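Local coordinates for protein Ddb_g0293866 (Dictyostelium discoideum, PDB 5LW6) that binds ADP-ribose through this macrodomain, one part of a longer protein that probably senses DNA damage by recognising poly-ADP-ribose, at residues T148-R153 against L216-N221; A57-S62 against K97-K102; P40-K45 against T244-F249. One frame throughout, in Å; residues are numbered along the deposited sequence.

Contact 1. Residues T148-R153 against L216-N221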
loop_
_atom_site.group_PDB
_atom_site.type_symbol
_atom_site.label_atom_id
_atom_site.label_comp_id
_atom_site.label_asym_id
_atom_site.label_seq_id
_atom_site.Cartn_x
_atom_site.Cartn_y
_atom_site.Cartn_z
ATOM N N THR A 148 2.117 2.228 3.487
ATOM C CA THR A 148 3.126 1.516 4.259
ATOM C C THR A 148 2.493 0.373 5.042
ATOM O O THR A 148 1.406 0.522 5.570
ATOM C CB THR A 148 3.868 2.516 5.206
ATOM O OG1 THR A 148 4.967 1.878 5.854
ATOM C CG2 THR A 148 2.974 3.123 6.231
ATOM N N GLU A 149 3.216 -0.734 5.203
ATOM C CA GLU A 149 2.684 -1.856 6.012
ATOM C C GLU A 149 2.755 -1.470 7.489
ATOM O O GLU A 149 3.671 -0.760 7.909
ATOM C CB GLU A 149 3.496 -3.077 5.798
ATOM C CG GLU A 149 3.335 -3.574 4.362
ATOM C CD GLU A 149 3.991 -4.938 4.065
ATOM O OE1 GLU A 149 4.491 -5.667 5.003
ATOM O OE2 GLU A 149 4.094 -5.241 2.873
ATOM N N SER A 150 1.762 -1.883 8.222
ATOM C CA SER A 150 1.683 -1.618 9.647
ATOM C C SER A 150 1.137 -2.853 10.376
ATOM O O SER A 150 1.025 -3.961 9.811
ATOM C CB SER A 150 0.813 -0.371 9.869
ATOM O OG SER A 150 0.805 0.037 11.233
ATOM N N THR A 151 0.826 -2.688 11.645
ATOM C CA THR A 151 0.265 -3.798 12.425
ATOM C C THR A 151 -0.950 -3.247 13.148
ATOM O O THR A 151 -1.279 -2.048 13.030
ATOM C CB THR A 151 1.283 -4.327 13.490
ATOM O OG1 THR A 151 1.392 -3.369 14.561
ATOM C CG2 THR A 151 2.667 -4.613 12.927
ATOM N N TRP A 152 -1.605 -4.110 13.932
ATOM C CA TRP A 152 -2.831 -3.709 14.576
ATOM C C TRP A 152 -2.645 -2.424 15.415
ATOM O O TRP A 152 -3.604 -1.614 15.596
ATOM C CB TRP A 152 -3.454 -4.879 15.405
ATOM C CG TRP A 152 -2.750 -5.168 16.639
ATOM C CD1 TRP A 152 -1.690 -5.966 16.777
ATOM C CD2 TRP A 152 -3.007 -4.581 17.934
ATOM N NE1 TRP A 152 -1.244 -5.916 18.100
ATOM C CE2 TRP A 152 -2.070 -5.094 18.810
ATOM C CE3 TRP A 152 -3.950 -3.681 18.415
ATOM C CZ2 TRP A 152 -2.035 -4.737 20.172
ATOM C CZ3 TRP A 152 -3.909 -3.325 19.763
ATOM C CH2 TRP A 152 -2.964 -3.880 20.614
ATOM N N ARG A 153 -1.426 -2.225 15.913
ATOM C CA ARG A 153 -1.173 -1.110 16.819
ATOM C C ARG A 153 -1.194 0.252 16.141
ATOM O O ARG A 153 -1.297 1.283 16.780
ATOM C CB ARG A 153 0.191 -1.252 17.476
ATOM C CG ARG A 153 0.406 -2.386 18.426
ATOM C CD ARG A 153 -0.169 -2.069 19.793
ATOM N NE ARG A 153 0.722 -1.496 20.822
ATOM C CZ ARG A 153 1.703 -2.177 21.445
ATOM N NH1 ARG A 153 2.048 -3.446 21.120
ATOM N NH2 ARG A 153 2.382 -1.554 22.370
ATOM N N LEU A 216 -1.810 3.325 6.173
ATOM C CA LEU A 216 -1.218 2.240 6.875
ATOM C C LEU A 216 -1.990 0.989 6.451
ATOM O O LEU A 216 -3.185 0.960 6.543
ATOM C CB LEU A 216 -1.456 2.486 8.386
ATOM C CG LEU A 216 -0.842 3.772 8.949
ATOM C CD1 LEU A 216 -0.978 3.751 10.454
ATOM C CD2 LEU A 216 0.625 3.909 8.699
ATOM N N VAL A 217 -1.271 -0.034 6.015
ATOM C CA VAL A 217 -1.865 -1.188 5.343
ATOM C C VAL A 217 -1.625 -2.397 6.241
ATOM O O VAL A 217 -0.496 -2.720 6.502
ATOM C CB VAL A 217 -1.101 -1.408 4.002
ATOM C CG1 VAL A 217 -1.565 -2.676 3.344
ATOM C CG2 VAL A 217 -1.301 -0.208 3.078
ATOM N N LEU A 218 -2.660 -3.072 6.705
ATOM C CA LEU A 218 -2.494 -4.174 7.630
ATOM C C LEU A 218 -2.622 -5.508 6.828
ATOM O O LEU A 218 -3.671 -6.146 6.767
ATOM C CB LEU A 218 -3.513 -4.057 8.777
ATOM C CG LEU A 218 -3.012 -3.199 9.928
ATOM C CD1 LEU A 218 -2.829 -1.763 9.542
ATOM C CD2 LEU A 218 -3.999 -3.301 11.062
ATOM N N GLY A 219 -1.550 -5.861 6.131
ATOM C CA GLY A 219 -1.512 -7.084 5.363
ATOM C C GLY A 219 -1.287 -8.257 6.338
ATOM O O GLY A 219 -1.025 -8.068 7.523
ATOM N N VAL A 220 -1.298 -9.444 5.776
ATOM C CA VAL A 220 -1.197 -10.679 6.492
ATOM C C VAL A 220 0.275 -10.970 6.789
ATOM O O VAL A 220 1.114 -10.946 5.918
ATOM C CB VAL A 220 -1.820 -11.801 5.656
ATOM C CG1 VAL A 220 -1.562 -13.145 6.284
ATOM C CG2 VAL A 220 -3.297 -11.560 5.450
ATOM N N ASN A 221 0.574 -11.186 8.068
ATOM C CA ASN A 221 1.918 -11.577 8.464
ATOM C C ASN A 221 2.011 -13.078 8.655
ATOM O O ASN A 221 1.201 -13.702 9.313
ATOM C CB ASN A 221 2.281 -10.949 9.816
ATOM C CG ASN A 221 3.601 -11.451 10.322
ATOM O OD1 ASN A 221 4.563 -11.446 9.578
ATOM N ND2 ASN A 221 3.657 -11.893 11.600
HETATM O O HOH W 1 -0.670 -6.241 9.535
#

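Contact 2. Residues A57-S62 against K97-K102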
loop_
_atom_site.group_PDB
_atom_site.type_symbol
_atom_site.label_atom_id
_atom_site.label_comp_id
_atom_site.label_asym_id
_atom_site.label_seq_id
_atom_site.Cartn_x
_atom_site.Cartn_y
_atom_site.Cartn_z
ATOM N N ALA A 57 1.693 5.081 -4.334
ATOM C CA ALA A 57 2.885 4.310 -4.164
ATOM C C ALA A 57 2.626 3.316 -3.074
ATOM O O ALA A 57 2.150 3.690 -2.002
ATOM C CB ALA A 57 4.043 5.200 -3.761
ATOM N N PHE A 58 2.855 2.027 -3.354
ATOM C CA PHE A 58 2.446 1.015 -2.368
ATOM C C PHE A 58 3.409 -0.127 -2.393
ATOM O O PHE A 58 4.045 -0.329 -3.385
ATOM C CB PHE A 58 1.012 0.521 -2.592
ATOM C CG PHE A 58 0.769 -0.165 -3.906
ATOM C CD1 PHE A 58 0.561 0.564 -5.055
ATOM C CD2 PHE A 58 0.726 -1.538 -3.967
ATOM C CE1 PHE A 58 0.340 -0.071 -6.271
ATOM C CE2 PHE A 58 0.466 -2.210 -5.180
ATOM C CZ PHE A 58 0.252 -1.448 -6.345
ATOM N N PRO A 59 3.576 -0.812 -1.248
ATOM C CA PRO A 59 4.438 -1.954 -1.224
ATOM C C PRO A 59 3.804 -3.220 -1.850
ATOM O O PRO A 59 2.606 -3.261 -2.102
ATOM C CB PRO A 59 4.704 -2.109 0.288
ATOM C CG PRO A 59 3.403 -1.790 0.877
ATOM C CD PRO A 59 2.897 -0.602 0.047
ATOM N N PHE A 60 4.665 -4.201 -2.161
ATOM C CA PHE A 60 4.262 -5.543 -2.581
ATOM C C PHE A 60 3.835 -6.260 -1.303
ATOM O O PHE A 60 4.648 -6.840 -0.559
ATOM C CB PHE A 60 5.442 -6.170 -3.293
ATOM C CG PHE A 60 5.200 -7.497 -3.943
ATOM C CD1 PHE A 60 3.932 -7.962 -4.218
ATOM C CD2 PHE A 60 6.320 -8.262 -4.415
ATOM C CE1 PHE A 60 3.723 -9.145 -4.895
ATOM C CE2 PHE A 60 6.094 -9.490 -5.078
ATOM C CZ PHE A 60 4.807 -9.934 -5.297
ATOM N N ILE A 61 2.548 -6.116 -1.009
ATOM C CA ILE A 61 2.049 -6.326 0.350
ATOM C C ILE A 61 2.436 -7.694 0.887
ATOM O O ILE A 61 2.236 -8.699 0.199
ATOM C CB ILE A 61 0.526 -6.074 0.416
ATOM C CG1 ILE A 61 0.183 -4.694 -0.228
ATOM C CG2 ILE A 61 0.011 -6.361 1.813
ATOM C CD1 ILE A 61 -1.309 -4.417 -0.182
ATOM N N SER A 62 3.042 -7.667 2.076
ATOM C CA SER A 62 3.374 -8.852 2.933
ATOM C C SER A 62 4.562 -9.665 2.454
ATOM O O SER A 62 4.864 -10.686 3.051
ATOM C CB SER A 62 2.154 -9.744 3.084
ATOM O OG SER A 62 1.191 -9.020 3.846
ATOM N N LYS A 97 2.255 2.690 -8.452
ATOM C CA LYS A 97 3.667 2.376 -8.384
ATOM C C LYS A 97 3.878 1.440 -7.271
ATOM O O LYS A 97 3.736 1.804 -6.095
ATOM C CB LYS A 97 4.536 3.627 -8.203
ATOM C CG LYS A 97 4.305 4.606 -9.362
ATOM C CD LYS A 97 5.397 5.661 -9.465
ATOM C CE LYS A 97 5.144 6.594 -10.661
ATOM N NZ LYS A 97 6.152 7.684 -10.606
HETATM N N MSE A 98 4.258 0.225 -7.612
HETATM C CA MSE A 98 4.421 -0.783 -6.583
HETATM C C MSE A 98 5.888 -0.906 -6.296
HETATM O O MSE A 98 6.714 -1.184 -7.145
HETATM C CB MSE A 98 3.851 -2.115 -6.941
HETATM C CG MSE A 98 3.931 -3.117 -5.815
HETATM SE SE MSE A 98 3.046 -4.826 -6.277
HETATM C CE MSE A 98 4.453 -5.435 -7.278
HETATM N N MSE A 99 6.245 -0.776 -5.041
HETATM C CA MSE A 99 7.625 -0.759 -4.623
HETATM C C MSE A 99 8.006 -2.158 -4.194
HETATM O O MSE A 99 7.430 -2.708 -3.291
HETATM C CB MSE A 99 7.773 0.199 -3.410
HETATM C CG MSE A 99 7.325 1.611 -3.840
HETATM SE SE MSE A 99 7.401 2.922 -2.393
HETATM C CE MSE A 99 5.760 2.325 -1.370
ATOM N N VAL A 100 9.015 -2.728 -4.803
ATOM C CA VAL A 100 9.471 -4.078 -4.552
ATOM C C VAL A 100 10.933 -4.069 -4.052
ATOM O O VAL A 100 11.818 -3.462 -4.674
ATOM C CB VAL A 100 9.322 -4.973 -5.834
ATOM C CG1 VAL A 100 9.907 -6.344 -5.617
ATOM C CG2 VAL A 100 7.885 -5.006 -6.350
ATOM N N GLU A 101 11.202 -4.743 -2.935
ATOM C CA GLU A 101 12.558 -4.755 -2.417
ATOM C C GLU A 101 13.466 -5.561 -3.353
ATOM O O GLU A 101 13.040 -6.513 -4.034
ATOM C CB GLU A 101 12.573 -5.232 -0.976
ATOM C CG GLU A 101 11.893 -4.232 -0.027
ATOM C CD GLU A 101 11.808 -4.719 1.421
ATOM O OE1 GLU A 101 12.554 -5.671 1.771
ATOM O OE2 GLU A 101 10.934 -4.202 2.180
ATOM N N LYS A 102 14.700 -5.103 -3.463
ATOM C CA LYS A 102 15.678 -5.692 -4.430
ATOM C C LYS A 102 15.734 -7.186 -4.304
ATOM O O LYS A 102 15.918 -7.920 -5.297
ATOM C CB LYS A 102 17.065 -5.155 -4.094
ATOM C CG LYS A 102 18.145 -5.547 -5.093
ATOM C CD LYS A 102 19.523 -4.941 -4.732
ATOM C CE LYS A 102 20.047 -5.444 -3.384
ATOM N NZ LYS A 102 21.290 -4.747 -2.917
HETATM O O HOH W 2 7.534 -4.115 -0.862
#

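Contact 3. Residues P40-K45 against T244-F249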
loop_
_atom_site.group_PDB
_atom_site.type_symbol
_atom_site.label_atom_id
_atom_site.label_comp_id
_atom_site.label_asym_id
_atom_site.label_seq_id
_atom_site.Cartn_x
_atom_site.Cartn_y
_atom_site.Cartn_z
ATOM N N PRO A 40 -14.310 -5.043 -3.092
ATOM C CA PRO A 40 -14.101 -3.771 -3.807
ATOM C C PRO A 40 -15.323 -2.913 -3.836
ATOM O O PRO A 40 -16.437 -3.428 -4.017
ATOM C CB PRO A 40 -13.778 -4.203 -5.214
ATOM C CG PRO A 40 -14.314 -5.592 -5.359
ATOM C CD PRO A 40 -14.469 -6.177 -4.004
ATOM N N LYS A 41 -15.109 -1.631 -3.618
ATOM C CA LYS A 41 -16.159 -0.587 -3.662
ATOM C C LYS A 41 -15.654 0.551 -4.564
ATOM O O LYS A 41 -15.499 1.692 -4.146
ATOM C CB LYS A 41 -16.410 -0.088 -2.268
ATOM C CG LYS A 41 -16.856 -1.140 -1.280
ATOM C CD LYS A 41 -18.297 -1.550 -1.556
ATOM C CE LYS A 41 -18.861 -2.576 -0.557
ATOM N NZ LYS A 41 -19.984 -3.283 -1.299
ATOM N N TYR A 42 -15.387 0.188 -5.779
ATOM C CA TYR A 42 -14.686 1.051 -6.675
ATOM C C TYR A 42 -15.633 2.042 -7.309
ATOM O O TYR A 42 -16.803 1.760 -7.500
ATOM C CB TYR A 42 -13.931 0.253 -7.723
ATOM C CG TYR A 42 -12.898 -0.698 -7.186
ATOM C CD1 TYR A 42 -12.322 -0.509 -5.918
ATOM C CD2 TYR A 42 -12.396 -1.727 -7.984
ATOM C CE1 TYR A 42 -11.347 -1.355 -5.439
ATOM C CE2 TYR A 42 -11.422 -2.612 -7.501
ATOM C CZ TYR A 42 -10.908 -2.423 -6.226
ATOM O OH TYR A 42 -9.949 -3.281 -5.769
ATOM N N ARG A 43 -15.138 3.219 -7.679
ATOM C CA ARG A 43 -15.983 4.327 -8.215
ATOM C C ARG A 43 -15.285 4.985 -9.402
ATOM O O ARG A 43 -14.211 5.488 -9.222
ATOM C CB ARG A 43 -16.189 5.399 -7.126
ATOM C CG ARG A 43 -17.066 4.910 -5.984
ATOM C CD ARG A 43 -17.588 6.055 -5.116
ATOM N NE ARG A 43 -18.617 5.540 -4.203
ATOM C CZ ARG A 43 -19.123 6.198 -3.155
ATOM N NH1 ARG A 43 -18.691 7.423 -2.832
ATOM N NH2 ARG A 43 -20.063 5.614 -2.393
ATOM N N LYS A 44 -15.917 4.919 -10.555
ATOM C CA LYS A 44 -15.389 5.519 -11.801
ATOM C C LYS A 44 -15.563 7.025 -11.706
ATOM O O LYS A 44 -16.633 7.548 -11.244
ATOM C CB LYS A 44 -16.102 5.045 -13.074
ATOM C CG LYS A 44 -15.998 3.543 -13.319
ATOM C CD LYS A 44 -16.398 3.177 -14.773
ATOM C CE LYS A 44 -16.383 1.652 -14.971
ATOM N NZ LYS A 44 -17.633 1.071 -14.434
ATOM N N LYS A 45 -14.514 7.705 -12.111
ATOM C CA LYS A 45 -14.472 9.181 -12.199
ATOM C C LYS A 45 -13.779 9.589 -13.460
ATOM O O LYS A 45 -12.539 9.472 -13.564
ATOM C CB LYS A 45 -13.714 9.801 -11.033
ATOM C CG LYS A 45 -14.254 9.447 -9.690
ATOM C CD LYS A 45 -13.363 10.034 -8.587
ATOM C CE LYS A 45 -13.855 9.571 -7.213
ATOM N NZ LYS A 45 -13.172 10.317 -6.109
ATOM N N THR A 244 -6.948 -6.991 1.710
ATOM C CA THR A 244 -5.999 -5.868 1.925
ATOM C C THR A 244 -5.894 -5.023 0.639
ATOM O O THR A 244 -6.006 -3.806 0.685
ATOM C CB THR A 244 -4.654 -6.313 2.453
ATOM O OG1 THR A 244 -4.775 -7.258 3.544
ATOM C CG2 THR A 244 -3.887 -5.158 2.914
ATOM N N TYR A 245 -5.730 -5.672 -0.487
ATOM C CA TYR A 245 -5.655 -4.931 -1.736
ATOM C C TYR A 245 -6.960 -4.215 -2.035
ATOM O O TYR A 245 -7.001 -3.058 -2.402
ATOM C CB TYR A 245 -5.264 -5.825 -2.926
ATOM C CG TYR A 245 -3.779 -6.060 -3.023
ATOM C CD1 TYR A 245 -2.945 -5.111 -3.614
ATOM C CD2 TYR A 245 -3.186 -7.170 -2.521
ATOM C CE1 TYR A 245 -1.582 -5.320 -3.686
ATOM C CE2 TYR A 245 -1.816 -7.384 -2.600
ATOM C CZ TYR A 245 -1.001 -6.437 -3.163
ATOM O OH TYR A 245 0.411 -6.633 -3.219
ATOM N N HIS A 246 -8.072 -4.910 -1.856
ATOM C CA HIS A 246 -9.387 -4.258 -2.041
ATOM C C HIS A 246 -9.554 -3.031 -1.175
ATOM O O HIS A 246 -9.974 -2.017 -1.633
ATOM C CB HIS A 246 -10.514 -5.259 -1.816
ATOM C CG HIS A 246 -10.673 -6.243 -2.930
ATOM N ND1 HIS A 246 -11.111 -7.544 -2.731
ATOM C CD2 HIS A 246 -10.494 -6.109 -4.263
ATOM C CE1 HIS A 246 -11.137 -8.175 -3.899
ATOM N NE2 HIS A 246 -10.809 -7.313 -4.851
ATOM N N SER A 247 -9.220 -3.144 0.103
ATOM C CA SER A 247 -9.252 -2.023 1.015
ATOM C C SER A 247 -8.373 -0.876 0.564
ATOM O O SER A 247 -8.753 0.322 0.655
ATOM C CB SER A 247 -8.774 -2.496 2.380
ATOM O OG SER A 247 -9.768 -3.334 2.868
ATOM N N LEU A 248 -7.167 -1.197 0.141
ATOM C CA LEU A 248 -6.253 -0.177 -0.336
ATOM C C LEU A 248 -6.841 0.579 -1.514
ATOM O O LEU A 248 -6.791 1.798 -1.590
ATOM C CB LEU A 248 -4.930 -0.858 -0.661
ATOM C CG LEU A 248 -3.863 0.030 -1.273
ATOM C CD1 LEU A 248 -3.504 1.176 -0.329
ATOM C CD2 LEU A 248 -2.646 -0.823 -1.599
ATOM N N PHE A 249 -7.354 -0.151 -2.501
ATOM C CA PHE A 249 -7.868 0.483 -3.682
ATOM C C PHE A 249 -9.192 1.144 -3.408
ATOM O O PHE A 249 -9.498 2.179 -3.992
ATOM C CB PHE A 249 -7.979 -0.527 -4.841
ATOM C CG PHE A 249 -6.650 -1.032 -5.326
ATOM C CD1 PHE A 249 -5.509 -0.191 -5.369
ATOM C CD2 PHE A 249 -6.500 -2.301 -5.691
ATOM C CE1 PHE A 249 -4.259 -0.677 -5.781
ATOM C CE2 PHE A 249 -5.256 -2.794 -6.128
ATOM C CZ PHE A 249 -4.160 -1.988 -6.178
#

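Contact 1. Residues T148-R153 against L216-N221
Thr148 and Glu149 run parallel to Leu216 and Val217 where strands 145-149 and 213-217 end side by side, and two backbone bonds hold the register. Val217 N reaches Thr148 O at 2.8 Å, and Ser150 N reaches Val217 O at 3.0 Å. The Thr148 and Leu216 side chains then point the same way from one face, with CG2 of Thr148 pressed against CD2 of Leu216 at 3.5 Å, tighter than usual for two carbons. That methyl is brought there because OG1 lies anti to the backbone N (chi1 -173°), turned instead to a weak bond with Asn160. Past the strands, the fork of Leu218 closes over the turning chain: CD1 lies 3.9 Å from Ser150 CB, while CD2 sits 3.6 Å from Thr151 O. Further along, a water donates to both Ser150 O, at 2.9 Å, and Gly219 O, at 2.7 Å, bridging the loops as they part. The extended Glu149 side chain spends OE2 on the N-H of Ser62. The chemistry is therefore split: main-chain bonds and water fix the spacing, and the methyls of Thr148, Leu216 and Leu218 pack beside the bonded backbones, at the strand ends where macrodomain loops emerge.

Contact 2. Residues A57-S62 against K97-K102
Ala57, Phe58 and Pro59 pair in parallel with Lys97, Met98 and Met99, the short strand axes 4.5 Å apart at closest and inclined by 36°, with Phe58 N bonded to Lys97 O at 2.9 Å and Met99 N to Phe58 O at 2.8 Å. Phe60 N, just past the strand, makes a weak bond to Met99 O, and a water joins the same two atoms. Both methionines are selenomethionines, introduced by substitution. Met98 serves two rings in succession: its CB lies over one face of Phe58, 4.0 Å from the centroid, and its CE over one face of Phe60, 4.2 Å from that centroid. The selenium between them approaches both rings obliquely, in Met-aromatic contacts. The chain runs extended as far as SE and bends only at the last torsion (chi3 79°), which swings the methyl over Phe60. Beside that ring, Val100 CG2 lies 4.1 Å from Phe60 CB. On the face with Ala57 and Pro59, Met99 also bends at its end and lays CE against the Phe58 backbone, 3.5 Å from Phe58 N. The pair forms the two strands of a beta-alpha-beta crossover. Its connecting helix 70-87 packs on Phe58, Phe60 and Met98, helix 237-253 reaches Phe58 and Phe60 as well, and strand 125-130 flanks Met98 and Val100.

Contact 3. Residues P40-K45 against T244-F249
Pro40 lies flat over the imidazole of His246, its CD almost exactly above the ring centre, 3.7 Å from the centroid and 3° off the normal, a CH-pi contact. Tyr42 comes to the same imidazole from another direction: the two side chains cross at about a right angle, and the phenol OH meets the ring edge in plane, 3.3 Å from His246 CD2. That oxygen also lies in the plane of the Phe249 ring, at its edge, 3.6 Å from CD2 of Phe249. Next to the hydroxyl, Tyr42 CE1 packs on Phe249 CB at 3.5 Å. The phenol can reach the helix because its CG lies anti to its own carbonyl carbon (chi1 -60°), and Pro40, shared between two rings, folds back with CB centred 3.5 Å above the Tyr42 ring plane. His246 NE2 is bonded to Glu83, which fixes the turn of the imidazole and would probably favour a positive charge on it; Phe249 stacks on Tyr84, and Tyr42 meets Tyr84 edge-to-face. Between 40-45 and 244-249 the union is thus ring and methylene packing, the phenol oxygen lying at the edges of two rings, while Asn250 and Asp253, further along the same helix, accept the N-H groups of Lys41 and Arg43.

The three contacts illustrate how one central sheet and the layer beside it are stitched together. Contacts 1 and 2, their centres about 13 Å apart, lie on neighbouring strands and meet at Ser62, whose N is 2.8 Å from Glu149 OE2 and whose OG is 2.8 Å from Val220 O. The centre of contact 3 lies about 17 Å from that of contact 1 and about 18 Å from that of contact 2, yet helix 237-253 reaches both: Tyr245 OH stands 3.1 Å from Ile61 N, and Thr244 CG2 packs 3.4 Å from Val217 CG1. In sequence, contact 3 encloses the other two. As macrodomains generally bind ADP-ribose at the C-terminal ends of the central strands, contacts 1 and 2 probably lie near that cleft.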